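Local structure of ribonuclease T2 (Homo sapiens, 3T0O) at residues E120-I132 with A142-V154. The protein cleaves single-stranded RNA, preferentially between purine and uridine, leaving purine-2',3'-cyclic phosphate ends and supplying RNA fragments sensed by TLR8 in innate immunity. Residues are numbered along the deposited sequence; the frame is centred on the assembly and turned at random.
Sequences ELDLNSVLLKLGI and ADFKDALARVYGV. With NAG (2-acetamido-2-deoxy-beta-D-glucopyranose), chain C.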
ATOM      1  N   GLU A 120       2.088   8.065   9.763  1.00 13.21           N
ATOM      2  CA  GLU A 120       2.731   7.656  10.995  1.00 14.20           C
ATOM      3  C   GLU A 120       3.761   6.587  10.666  1.00 14.01           C
ATOM      4  O   GLU A 120       4.872   6.561  11.248  1.00 14.84           O
ATOM      5  CB  GLU A 120       1.693   7.124  11.985  1.00 15.22           C
ATOM      6  CG  GLU A 120       0.823   8.250  12.514  1.00 22.52           C
ATOM      7  CD  GLU A 120      -0.257   7.769  13.435  1.00 28.68           C
ATOM      8  OE1 GLU A 120      -0.418   6.548  13.657  1.00 33.78           O
ATOM      9  OE2 GLU A 120      -0.928   8.660  13.958  1.00 32.29           O
ATOM     10  N   LEU A 121       3.448   5.697   9.734  1.00 11.88           N
ATOM     11  CA  LEU A 121       4.441   4.714   9.434  1.00 10.84           C
ATOM     12  C   LEU A 121       5.642   5.307   8.693  1.00 11.28           C
ATOM     13  O   LEU A 121       6.829   4.953   8.911  1.00 10.24           O
ATOM     14  CB  LEU A 121       3.824   3.640   8.548  1.00 12.07           C
ATOM     15  CG  LEU A 121       2.806   2.869   9.387  1.00 15.09           C
ATOM     16  CD1 LEU A 121       1.996   2.001   8.388  1.00 15.81           C
ATOM     17  CD2 LEU A 121       3.462   1.957  10.473  1.00 17.81           C
ATOM     18  N   ASP A 122       5.334   6.296   7.811  1.00 10.61           N
ATOM     19  CA  ASP A 122       6.378   6.935   7.005  1.00  9.66           C
ATOM     20  C   ASP A 122       7.444   6.019   6.449  1.00 10.27           C
ATOM     21  O   ASP A 122       8.642   6.207   6.679  1.00 11.65           O
ATOM     22  CB  ASP A 122       6.949   8.149   7.699  1.00 11.42           C
ATOM     23  CG  ASP A 122       7.616   9.123   6.672  1.00 12.02           C
ATOM     24  OD1 ASP A 122       7.634   8.796   5.456  1.00 15.53           O
ATOM     25  OD2 ASP A 122       8.063  10.166   7.183  1.00 17.63           O
ATOM     26  N   LEU A 123       6.948   5.047   5.688  1.00  9.52           N
ATOM     27  CA  LEU A 123       7.840   4.087   5.065  1.00  9.05           C
ATOM     28  C   LEU A 123       8.871   4.732   4.164  1.00 10.25           C
ATOM     29  O   LEU A 123       9.988   4.314   4.157  1.00 10.70           O
ATOM     30  CB  LEU A 123       6.957   3.086   4.297  1.00 10.22           C
ATOM     31  CG  LEU A 123       7.748   2.169   3.343  1.00  9.57           C
ATOM     32  CD1 LEU A 123       8.625   1.149   4.141  1.00 11.31           C
ATOM     33  CD2 LEU A 123       6.688   1.441   2.492  1.00 12.26           C
ATOM     34  N   ASN A 124       8.493   5.787   3.481  1.00 10.95           N
ATOM     35  CA  ASN A 124       9.426   6.491   2.642  1.00 11.19           C
ATOM     36  C   ASN A 124      10.621   7.050   3.427  1.00 11.65           C
ATOM     37  O   ASN A 124      11.782   6.837   2.999  1.00 12.95           O
ATOM     38  CB  ASN A 124       8.724   7.578   1.918  1.00 12.69           C
ATOM     39  CG  ASN A 124       7.928   7.026   0.811  1.00 11.95           C
ATOM     40  OD1 ASN A 124       8.531   6.563  -0.162  1.00 13.39           O
ATOM     41  ND2 ASN A 124       6.596   7.122   0.897  1.00 13.82           N
ATOM     42  N   SER A 125      10.366   7.703   4.546  1.00 10.87           N
ATOM     43  CA  SER A 125      11.496   8.260   5.315  1.00 11.69           C
ATOM     44  C   SER A 125      12.287   7.138   5.928  1.00 12.46           C
ATOM     45  O   SER A 125      13.499   7.270   6.013  1.00 15.34           O
ATOM     46  CB  SER A 125      11.024   9.212   6.412  1.00 14.19           C
ATOM     47  OG  SER A 125      10.471  10.328   5.767  1.00 17.93           O
ATOM     48  N   VAL A 126      11.620   6.087   6.355  1.00 12.62           N
ATOM     49  CA  VAL A 126      12.308   4.959   6.972  1.00 13.77           C
ATOM     50  C   VAL A 126      13.345   4.366   6.041  1.00 12.20           C
ATOM     51  O   VAL A 126      14.537   4.198   6.424  1.00 15.58           O
ATOM     52  CB  VAL A 126      11.304   3.952   7.411  1.00 13.23           C
ATOM     53  CG1 VAL A 126      11.900   2.631   7.732  1.00 16.46           C
ATOM     54  CG2 VAL A 126      10.567   4.532   8.602  1.00 17.41           C
ATOM     55  N   LEU A 127      12.905   4.116   4.786  1.00 11.84           N
ATOM     56  CA  LEU A 127      13.821   3.494   3.861  1.00 12.27           C
ATOM     57  C   LEU A 127      14.990   4.423   3.590  1.00 12.37           C
ATOM     58  O   LEU A 127      16.156   3.987   3.565  1.00 14.10           O
ATOM     59  CB  LEU A 127      13.066   3.161   2.537  1.00 10.88           C
ATOM     60  CG  LEU A 127      12.201   1.935   2.743  1.00 11.22           C
ATOM     61  CD1 LEU A 127      11.287   1.883   1.443  1.00 14.69           C
ATOM     62  CD2 LEU A 127      12.946   0.631   2.896  1.00 13.92           C
ATOM     63  N   LEU A 128      14.683   5.699   3.308  1.00 11.28           N
ATOM     64  CA  LEU A 128      15.772   6.610   2.956  1.00 13.70           C
ATOM     65  C   LEU A 128      16.757   6.771   4.073  1.00 14.67           C
ATOM     66  O   LEU A 128      17.951   6.834   3.790  1.00 17.43           O
ATOM     67  CB  LEU A 128      15.215   7.956   2.504  1.00 14.25           C
ATOM     68  CG  LEU A 128      14.490   7.836   1.177  1.00 16.42           C
ATOM     69  CD1 LEU A 128      13.686   9.147   0.939  1.00 19.28           C
ATOM     70  CD2 LEU A 128      15.447   7.460   0.018  1.00 19.10           C
ATOM     71  N   LYS A 129      16.282   6.826   5.322  1.00 13.62           N
ATOM     72  CA  LYS A 129      17.199   6.959   6.464  1.00 15.80           C
ATOM     73  C   LYS A 129      18.091   5.756   6.597  1.00 16.94           C
ATOM     74  O   LYS A 129      19.248   5.887   7.093  1.00 18.49           O
ATOM     75  CB  LYS A 129      16.358   7.137   7.740  1.00 14.64           C
ATOM     76  CG  LYS A 129      17.253   7.290   8.916  1.00 15.62           C
ATOM     77  CD  LYS A 129      16.486   7.813  10.049  1.00 16.96           C
ATOM     78  CE  LYS A 129      17.432   8.001  11.207  1.00 22.33           C
ATOM     79  NZ  LYS A 129      16.661   8.627  12.266  1.00 25.80           N
ATOM     80  N   LEU A 130      17.590   4.611   6.148  1.00 17.14           N
ATOM     81  CA  LEU A 130      18.342   3.392   6.179  1.00 20.24           C
ATOM     82  C   LEU A 130      19.320   3.331   5.004  1.00 19.54           C
ATOM     83  O   LEU A 130      20.097   2.353   4.895  1.00 22.07           O
ATOM     84  CB  LEU A 130      17.355   2.225   6.177  1.00 19.19           C
ATOM     85  CG  LEU A 130      16.368   1.929   7.346  1.00 20.74           C
ATOM     86  CD1 LEU A 130      15.319   0.942   6.982  1.00 24.24           C
ATOM     87  CD2 LEU A 130      17.157   1.416   8.580  1.00 24.79           C
ATOM     88  N   GLY A 131      19.267   4.299   4.089  1.00 17.83           N
ATOM     89  CA  GLY A 131      20.139   4.256   2.899  1.00 19.03           C
ATOM     90  C   GLY A 131      19.583   3.409   1.799  1.00 18.48           C
ATOM     91  O   GLY A 131      20.295   3.118   0.791  1.00 18.51           O
ATOM     92  N   ILE A 132      18.321   3.019   1.954  1.00 13.50           N
ATOM     93  CA  ILE A 132      17.713   2.201   0.888  1.00 12.92           C
ATOM     94  C   ILE A 132      16.941   3.079  -0.047  1.00 13.39           C
ATOM     95  O   ILE A 132      15.841   3.517   0.276  1.00 13.41           O
ATOM     96  CB  ILE A 132      16.817   1.119   1.499  1.00 12.28           C
ATOM     97  CG1 ILE A 132      17.670   0.325   2.468  1.00 15.85           C
ATOM     98  CG2 ILE A 132      16.230   0.276   0.371  1.00 12.64           C
ATOM     99  CD1 ILE A 132      16.867  -0.758   3.201  1.00 20.10           C
ATOM    100  N   ALA A 142      16.830  -9.156   1.829  1.00 14.36           N
ATOM    101  CA  ALA A 142      17.079  -9.037   3.292  1.00 15.74           C
ATOM    102  C   ALA A 142      17.389  -7.617   3.696  1.00 17.83           C
ATOM    103  O   ALA A 142      17.135  -7.235   4.844  1.00 18.46           O
ATOM    104  CB  ALA A 142      18.242  -9.957   3.693  1.00 18.28           C
ATOM    105  N   ASP A 143      17.869  -6.808   2.761  1.00 15.81           N
ATOM    106  CA  ASP A 143      18.120  -5.398   3.144  1.00 17.37           C
ATOM    107  C   ASP A 143      16.827  -4.739   3.565  1.00 15.91           C
ATOM    108  O   ASP A 143      16.775  -4.031   4.612  1.00 18.75           O
ATOM    109  CB  ASP A 143      18.714  -4.611   1.971  1.00 17.04           C
ATOM    110  CG  ASP A 143      20.077  -5.108   1.580  1.00 19.04           C
ATOM    111  OD1 ASP A 143      20.835  -5.678   2.445  1.00 23.44           O
ATOM    112  OD2 ASP A 143      20.425  -4.916   0.390  1.00 18.44           O
ATOM    113  N   PHE A 144      15.770  -4.968   2.797  1.00 15.00           N
ATOM    114  CA  PHE A 144      14.496  -4.415   3.112  1.00 13.54           C
ATOM    115  C   PHE A 144      13.906  -5.125   4.322  1.00 14.76           C
ATOM    116  O   PHE A 144      13.461  -4.510   5.233  1.00 14.81           O
ATOM    117  CB  PHE A 144      13.552  -4.622   1.958  1.00 12.77           C
ATOM    118  CG  PHE A 144      13.815  -3.726   0.836  1.00 11.25           C
ATOM    119  CD1 PHE A 144      13.099  -2.536   0.700  1.00 11.54           C
ATOM    120  CD2 PHE A 144      14.733  -4.112  -0.177  1.00 12.79           C
ATOM    121  CE1 PHE A 144      13.357  -1.743  -0.374  1.00 12.09           C
ATOM    122  CE2 PHE A 144      14.966  -3.307  -1.272  1.00 13.57           C
ATOM    123  CZ  PHE A 144      14.269  -2.094  -1.351  1.00 11.06           C
ATOM    124  N   LYS A 145      13.895  -6.461   4.297  1.00 14.68           N
ATOM    125  CA  LYS A 145      13.191  -7.150   5.361  1.00 16.83           C
ATOM    126  C   LYS A 145      13.804  -6.896   6.712  1.00 16.95           C
ATOM    127  O   LYS A 145      13.088  -6.587   7.701  1.00 18.96           O
ATOM    128  CB  LYS A 145      13.107  -8.643   5.028  1.00 19.92           C
ATOM    129  CG  LYS A 145      11.919  -9.235   5.704  1.00 25.68           C
ATOM    130  CD  LYS A 145      11.703 -10.670   5.266  1.00 33.73           C
ATOM    131  CE  LYS A 145      10.989 -10.703   3.920  1.00 37.91           C
ATOM    132  NZ  LYS A 145      10.723 -12.105   3.452  1.00 40.13           N
ATOM    133  N   ASP A 146      15.107  -6.958   6.797  1.00 17.18           N
ATOM    134  CA  ASP A 146      15.737  -6.878   8.102  1.00 19.76           C
ATOM    135  C   ASP A 146      15.682  -5.458   8.603  1.00 18.41           C
ATOM    136  O   ASP A 146      15.430  -5.233   9.791  1.00 21.13           O
ATOM    137  CB  ASP A 146      17.157  -7.407   8.056  1.00 23.05           C
ATOM    138  CG  ASP A 146      17.202  -8.883   7.793  1.00 27.23           C
ATOM    139  OD1 ASP A 146      16.174  -9.587   7.975  1.00 33.52           O
ATOM    140  OD2 ASP A 146      18.267  -9.353   7.391  1.00 33.98           O
ATOM    141  N   ALA A 147      15.869  -4.507   7.733  1.00 17.09           N
ATOM    142  CA  ALA A 147      15.851  -3.115   8.181  1.00 19.41           C
ATOM    143  C   ALA A 147      14.423  -2.678   8.562  1.00 18.30           C
ATOM    144  O   ALA A 147      14.273  -2.007   9.590  1.00 17.91           O
ATOM    145  CB  ALA A 147      16.492  -2.247   7.149  1.00 21.74           C
ATOM    146  N   LEU A 148      13.406  -3.043   7.778  1.00 15.99           N
ATOM    147  CA  LEU A 148      12.050  -2.756   8.190  1.00 16.28           C
ATOM    148  C   LEU A 148      11.635  -3.488   9.451  1.00 15.07           C
ATOM    149  O   LEU A 148      10.936  -2.943  10.310  1.00 17.14           O
ATOM    150  CB  LEU A 148      11.077  -2.991   7.050  1.00 16.93           C
ATOM    151  CG  LEU A 148      11.501  -2.081   5.915  1.00 17.56           C
ATOM    152  CD1 LEU A 148      10.508  -2.406   4.823  1.00 23.21           C
ATOM    153  CD2 LEU A 148      11.484  -0.538   6.189  1.00 20.28           C
ATOM    154  N   ALA A 149      12.104  -4.712   9.650  1.00 14.20           N
ATOM    155  CA  ALA A 149      11.816  -5.364  10.904  1.00 16.68           C
ATOM    156  C   ALA A 149      12.409  -4.672  12.090  1.00 17.29           C
ATOM    157  O   ALA A 149      11.791  -4.629  13.161  1.00 20.16           O
ATOM    158  CB  ALA A 149      12.270  -6.824  10.797  1.00 17.16           C
ATOM    159  N   ARG A 150      13.600  -4.124  11.941  1.00 16.59           N
ATOM    160  CA  ARG A 150      14.217  -3.397  13.083  1.00 18.06           C
ATOM    161  C   ARG A 150      13.429  -2.135  13.367  1.00 18.57           C
ATOM    162  O   ARG A 150      13.122  -1.838  14.518  1.00 19.77           O
ATOM    163  CB  ARG A 150      15.663  -3.078  12.774  1.00 20.05           C
ATOM    164  CG  ARG A 150      16.312  -2.062  13.706  1.00 25.61           C
ATOM    165  CD  ARG A 150      17.019  -2.666  14.808  1.00 27.81           C
ATOM    166  NE  ARG A 150      17.528  -1.611  15.651  1.00 29.46           N
ATOM    167  CZ  ARG A 150      18.693  -1.654  16.302  1.00 34.87           C
ATOM    168  NH1 ARG A 150      19.511  -2.706  16.180  1.00 37.30           N
ATOM    169  NH2 ARG A 150      19.053  -0.614  17.058  1.00 32.23           N
ATOM    170  N   VAL A 151      13.104  -1.391  12.337  1.00 15.38           N
ATOM    171  CA  VAL A 151      12.408  -0.092  12.566  1.00 15.64           C
ATOM    172  C   VAL A 151      11.000  -0.275  13.070  1.00 14.62           C
ATOM    173  O   VAL A 151      10.616   0.341  14.062  1.00 15.75           O
ATOM    174  CB  VAL A 151      12.398   0.734  11.291  1.00 14.74           C
ATOM    175  CG1 VAL A 151      11.463   1.977  11.440  1.00 17.58           C
ATOM    176  CG2 VAL A 151      13.847   1.184  10.977  1.00 16.05           C
ATOM    177  N   TYR A 152      10.235  -1.170  12.426  1.00 14.52           N
ATOM    178  CA  TYR A 152       8.851  -1.336  12.858  1.00 14.32           C
ATOM    179  C   TYR A 152       8.612  -2.367  13.938  1.00 16.20           C
ATOM    180  O   TYR A 152       7.522  -2.412  14.517  1.00 16.53           O
ATOM    181  CB  TYR A 152       7.990  -1.704  11.641  1.00 13.13           C
ATOM    182  CG  TYR A 152       7.902  -0.570  10.674  1.00 11.34           C
ATOM    183  CD1 TYR A 152       7.409   0.650  11.067  1.00 14.23           C
ATOM    184  CD2 TYR A 152       8.347  -0.697   9.403  1.00 11.51           C
ATOM    185  CE1 TYR A 152       7.330   1.727  10.135  1.00 10.21           C
ATOM    186  CE2 TYR A 152       8.265   0.357   8.465  1.00  9.57           C
ATOM    187  CZ  TYR A 152       7.781   1.547   8.857  1.00 10.86           C
ATOM    188  OH  TYR A 152       7.682   2.544   7.930  1.00 12.99           O
ATOM    189  N   GLY A 153       9.616  -3.181  14.223  1.00 15.70           N
ATOM    190  CA  GLY A 153       9.462  -4.157  15.299  1.00 16.45           C
ATOM    191  C   GLY A 153       8.583  -5.338  14.938  1.00 17.48           C
ATOM    192  O   GLY A 153       8.278  -6.151  15.834  1.00 19.85           O
ATOM    193  N   VAL A 154       8.249  -5.465  13.663  1.00 16.68           N
ATOM    194  CA  VAL A 154       7.428  -6.522  13.163  1.00 16.80           C
ATOM    195  C   VAL A 154       7.936  -6.875  11.782  1.00 16.94           C
ATOM    196  O   VAL A 154       8.576  -6.065  11.137  1.00 18.10           O
ATOM    197  CB  VAL A 154       5.931  -6.111  13.058  1.00 15.07           C
ATOM    198  CG1 VAL A 154       5.325  -5.826  14.423  1.00 14.42           C
ATOM    199  CG2 VAL A 154       5.733  -4.889  12.128  1.00 13.76           C
TER
HETATM  200  C1  NAG C 264       7.224 -10.126  15.558  1.00 34.15           C
HETATM  201  C2  NAG C 264       7.527  -9.513  16.925  1.00 33.90           C
HETATM  202  C3  NAG C 264       9.052  -9.376  17.173  1.00 36.18           C
HETATM  203  C4  NAG C 264       9.837 -10.616  16.744  1.00 40.06           C
HETATM  204  C5  NAG C 264       9.442 -10.928  15.305  1.00 39.35           C
HETATM  205  C6  NAG C 264      10.239 -12.022  14.609  1.00 40.84           C
HETATM  206  C7  NAG C 264       5.700  -8.105  17.720  1.00 30.79           C
HETATM  207  C8  NAG C 264       5.091  -6.745  17.880  1.00 31.87           C
HETATM  208  N2  NAG C 264       6.869  -8.227  17.090  1.00 30.27           N
HETATM  209  O3  NAG C 264       9.316  -9.071  18.524  1.00 38.28           O
HETATM  210  O4  NAG C 264      11.236 -10.448  16.896  1.00 42.55           O
HETATM  211  O5  NAG C 264       8.059 -11.253  15.335  1.00 36.90           O
HETATM  212  O6  NAG C 264      10.036 -13.236  15.287  1.00 45.29           O
HETATM  213  O7  NAG C 264       5.125  -9.099  18.194  1.00 34.00           O
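Leu148 CD2 is the methyl on which Val126, Leu127 and Leu123 converge: it lies 3.5 Å from Val126 CG1 and 3.8 Å from Leu127 CD2, while Leu123 CD1 also reaches Leu148 CD1. Beside it Val126 and Val151 meet tip to tip through their CG1 methyls. Leu130 CD1 presses on Ala147 CB at 3.4 Å, tighter than usual van der Waals contact. Farther along, Ile132 CG2, anti to its own backbone N, is thereby put over one face of the Phe144 ring, 3.9 Å from its centroid and 30° off the normal, a CH-pi contact; the extended CG1 branch carries CD1 to Asp143 O. The N-to-C directions of helices 123-129 and 142-152 differ by 115°, with axes 10.5 Å apart, and in this alpha/beta RNase T2 fold both pack on strand 171-180, where Leu123 and Leu148 share Ile175. After helix 123-129 the chain turns out at Gly131, with positive phi, in a Schellman motif leading into Ile132. At the polar edge, Tyr152 OH donates to Leu121 O at 2.7 Å, from 58° above the carbonyl plane, bridging to the helix 107-121 end. Next to it Asp122 N-caps helix 123-129, OD1 accepting from Ser125 N. Gly153 O accepts a hydrogen bond from N2 of the N-acetylglucosamine, 2.8 Å.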